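Local coordinates for Xaa-Pro dipeptidase (Lactobacillus brevis, PDB 3I7M), which probably acts as a manganese-dependent metalloexopeptidase of the M24B family, the present chain being its N-terminal creatinase/prolidase domain, at residues H96-H101 against Q120-S125. Residues are numbered along the deposited sequence; the frame is centred on the assembly and turned at random. Where two conformers were deposited one is given.
Sequences HVNPEH and QFSAPS
Glu-100 and His-101 run alongside Pro-124 and Ser-125 in parallel register, and the one direct backbone hydrogen bond between them goes from Ser-125 N to Glu-100 O (2.8 Å). One residue further, His-101 CA lies 3.3 Å from Ser-125 O in a CA-H...O contact. Upstream the two segments separate enough to admit a water, which donates to Pro-99 O and, in one of the two conformers of Asn-98, to Asn-98 OD1 while accepting from Ala-123 N, so that three polar groups share it. In that conformer Asn-98 turns its amide to this water with CG anti to the backbone N (chi1 175°), and OD1 of Asn-98 lies 3.1 Å from Ser-122 OG. These two loops, following helices 84-94 and 111-118, deliver the chain into the neighbouring parallel strands 101-104 and 125-129, the latter at one edge of the mixed sheet of the creatinase/prolidase N-terminal domain. Next to the bridged carbonyl, Pro-99 sets CG almost over the centre of the Phe-121 ring, 3.5 Å from the centroid and 15° off the normal, a CH-pi contact in which Pro-99 CD lies 3.4 Å from Phe-121 CD2. Met-20 of strand 20-23 touches both side chains. At the paired residues His-101 and Ser-125, the imidazole meets Ser-125 CB obliquely through His-101 ND1 (3.8 Å), the same nitrogen being hydrogen-bonded to Asp-127 OD1.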
ATOM      1  N   HIS A  96      10.251 -10.427   4.141  1.00 16.79           N
ATOM      2  CA  HIS A  96       9.960 -11.741   4.733  1.00 17.97           C
ATOM      3  C   HIS A  96       8.508 -11.977   5.020  1.00 17.28           C
ATOM      4  O   HIS A  96       8.157 -12.694   5.975  1.00 17.86           O
ATOM      5  CB  HIS A  96      10.841 -11.967   5.969  1.00 18.81           C
ATOM      6  CG  HIS A  96      12.288 -11.656   5.729  1.00 23.13           C
ATOM      7  ND1 HIS A  96      13.063 -12.382   4.847  1.00 28.08           N
ATOM      8  CD2 HIS A  96      13.076 -10.651   6.181  1.00 28.27           C
ATOM      9  CE1 HIS A  96      14.276 -11.862   4.799  1.00 28.72           C
ATOM     10  NE2 HIS A  96      14.310 -10.809   5.596  1.00 30.14           N
ATOM     11  N   VAL A  97       7.639 -11.417   4.172  1.00 16.12           N
ATOM     12  CA  VAL A  97       6.220 -11.591   4.292  1.00 15.19           C
ATOM     13  C   VAL A  97       5.695 -12.397   3.133  1.00 14.33           C
ATOM     14  O   VAL A  97       5.930 -12.068   1.952  1.00 16.04           O
ATOM     15  CB  VAL A  97       5.488 -10.226   4.377  1.00 14.98           C
ATOM     16  CG1 VAL A  97       3.958 -10.452   4.247  1.00 14.83           C
ATOM     17  CG2 VAL A  97       5.894  -9.448   5.626  1.00 17.74           C
ATOM     18  N   ASN A  98       5.013 -13.496   3.453  1.00 14.97           N
ATOM     19  CA  ASN A  98       4.275 -14.282   2.473  0.60 14.42           C
ATOM     20  C   ASN A  98       2.844 -14.049   2.861  1.00 14.78           C
ATOM     21  O   ASN A  98       2.337 -14.709   3.786  1.00 15.15           O
ATOM     22  CB  ASN A  98       4.630 -15.770   2.554  0.60 16.12           C
ATOM     23  CG  ASN A  98       3.791 -16.648   1.616  0.60 17.98           C
ATOM     24  OD1 ASN A  98       3.138 -16.176   0.689  0.60 19.88           O
ATOM     25  ND2 ASN A  98       3.855 -17.965   1.850  0.60 23.52           N
ATOM     26  N   PRO A  99       2.174 -13.082   2.197  1.00 13.11           N
ATOM     27  CA  PRO A  99       0.905 -12.628   2.782  1.00 14.24           C
ATOM     28  C   PRO A  99      -0.233 -13.609   2.749  1.00 14.17           C
ATOM     29  O   PRO A  99      -0.511 -14.287   1.725  1.00 15.50           O
ATOM     30  CB  PRO A  99       0.540 -11.390   1.962  1.00 14.34           C
ATOM     31  CG  PRO A  99       1.275 -11.491   0.732  1.00 15.45           C
ATOM     32  CD  PRO A  99       2.554 -12.282   1.019  1.00 13.79           C
ATOM     33  N   GLU A 100      -0.926 -13.675   3.865  1.00 12.80           N
ATOM     34  CA  GLU A 100      -2.154 -14.449   3.944  1.00 13.10           C
ATOM     35  C   GLU A 100      -3.294 -13.453   3.884  1.00 13.04           C
ATOM     36  O   GLU A 100      -3.604 -12.996   2.774  1.00 12.13           O
ATOM     37  CB  GLU A 100      -2.161 -15.341   5.187  1.00 15.09           C
ATOM     38  CG  GLU A 100      -1.099 -16.450   5.052  1.00 19.29           C
ATOM     39  CD  GLU A 100      -1.119 -17.476   6.166  1.00 24.84           C
ATOM     40  OE1 GLU A 100      -2.128 -17.602   6.878  1.00 29.12           O
ATOM     41  OE2 GLU A 100      -0.084 -18.158   6.302  1.00 32.64           O
ATOM     42  N   HIS A 101      -3.869 -13.010   4.987  1.00 10.94           N
ATOM     43  CA  HIS A 101      -4.916 -12.013   4.918  1.00 11.11           C
ATOM     44  C   HIS A 101      -4.326 -10.667   4.582  1.00 11.04           C
ATOM     45  O   HIS A 101      -3.321 -10.253   5.180  1.00 10.15           O
ATOM     46  CB  HIS A 101      -5.747 -11.956   6.180  1.00 12.02           C
ATOM     47  CG  HIS A 101      -6.432 -13.227   6.474  1.00 11.03           C
ATOM     48  ND1 HIS A 101      -7.683 -13.528   5.993  1.00 13.36           N
ATOM     49  CD2 HIS A 101      -5.968 -14.348   7.069  1.00 15.52           C
ATOM     50  CE1 HIS A 101      -8.015 -14.745   6.410  1.00 15.25           C
ATOM     51  NE2 HIS A 101      -6.979 -15.273   7.034  1.00 17.64           N
ATOM     52  N   GLN A 120       0.608 -12.225  -7.594  1.00  9.93           N
ATOM     53  CA  GLN A 120       2.054 -12.257  -7.314  1.00 10.41           C
ATOM     54  C   GLN A 120       2.401 -13.046  -6.073  1.00 13.70           C
ATOM     55  O   GLN A 120       3.584 -13.261  -5.820  1.00 14.97           O
ATOM     56  CB  GLN A 120       2.545 -10.829  -7.193  1.00 11.64           C
ATOM     57  CG  GLN A 120       2.429 -10.092  -8.471  1.00 11.43           C
ATOM     58  CD  GLN A 120       3.424 -10.543  -9.566  1.00 10.53           C
ATOM     59  OE1 GLN A 120       4.569 -10.907  -9.260  1.00 15.65           O
ATOM     60  NE2 GLN A 120       2.972 -10.587 -10.796  1.00 16.80           N
ATOM     61  N   PHE A 121       1.397 -13.464  -5.302  1.00 12.72           N
ATOM     62  CA  PHE A 121       1.565 -14.151  -4.017  1.00 13.73           C
ATOM     63  C   PHE A 121       1.001 -15.549  -4.051  1.00 15.44           C
ATOM     64  O   PHE A 121       0.130 -15.827  -4.872  1.00 15.36           O
ATOM     65  CB  PHE A 121       0.939 -13.355  -2.899  1.00 13.53           C
ATOM     66  CG  PHE A 121       1.523 -11.980  -2.767  1.00 14.69           C
ATOM     67  CD1 PHE A 121       0.741 -10.873  -3.021  1.00 14.47           C
ATOM     68  CD2 PHE A 121       2.831 -11.800  -2.366  1.00 13.37           C
ATOM     69  CE1 PHE A 121       1.259  -9.630  -2.908  1.00 15.18           C
ATOM     70  CE2 PHE A 121       3.311 -10.522  -2.237  1.00 15.26           C
ATOM     71  CZ  PHE A 121       2.506  -9.463  -2.493  1.00 13.34           C
ATOM     72  N   SER A 122       1.466 -16.433  -3.173  1.00 17.31           N
ATOM     73  CA  SER A 122       1.080 -17.834  -3.366  1.00 18.19           C
ATOM     74  C   SER A 122      -0.373 -18.128  -3.038  1.00 17.71           C
ATOM     75  O   SER A 122      -1.055 -18.798  -3.808  1.00 17.65           O
ATOM     76  CB  SER A 122       1.987 -18.783  -2.628  1.00 19.67           C
ATOM     77  OG  SER A 122       2.324 -18.258  -1.389  1.00 24.59           O
ATOM     78  N   ALA A 123      -0.881 -17.608  -1.930  1.00 15.18           N
ATOM     79  CA  ALA A 123      -2.296 -17.853  -1.606  1.00 15.30           C
ATOM     80  C   ALA A 123      -2.798 -16.823  -0.618  1.00 15.63           C
ATOM     81  O   ALA A 123      -3.108 -17.106   0.524  1.00 16.20           O
ATOM     82  CB  ALA A 123      -2.566 -19.263  -1.103  1.00 14.90           C
ATOM     83  N   PRO A 124      -2.896 -15.598  -1.071  1.00 13.05           N
ATOM     84  CA  PRO A 124      -3.406 -14.525  -0.198  1.00 12.17           C
ATOM     85  C   PRO A 124      -4.933 -14.555  -0.104  1.00 13.24           C
ATOM     86  O   PRO A 124      -5.591 -15.190  -0.940  1.00 15.06           O
ATOM     87  CB  PRO A 124      -2.968 -13.258  -0.947  1.00 13.85           C
ATOM     88  CG  PRO A 124      -3.028 -13.701  -2.410  1.00 12.87           C
ATOM     89  CD  PRO A 124      -2.585 -15.088  -2.431  1.00 13.69           C
ATOM     90  N   SER A 125      -5.475 -13.864   0.870  1.00 11.39           N
ATOM     91  CA  SER A 125      -6.918 -13.800   1.093  1.00 11.13           C
ATOM     92  C   SER A 125      -7.319 -12.337   1.287  1.00 11.41           C
ATOM     93  O   SER A 125      -6.877 -11.710   2.254  1.00 11.15           O
ATOM     94  CB  SER A 125      -7.338 -14.531   2.381  1.00 11.95           C
ATOM     95  OG  SER A 125      -7.095 -15.930   2.297  1.00 13.96           O
TER
HETATM   96  O   HOH W   1       0.557 -15.908   0.088  1.00 22.72           O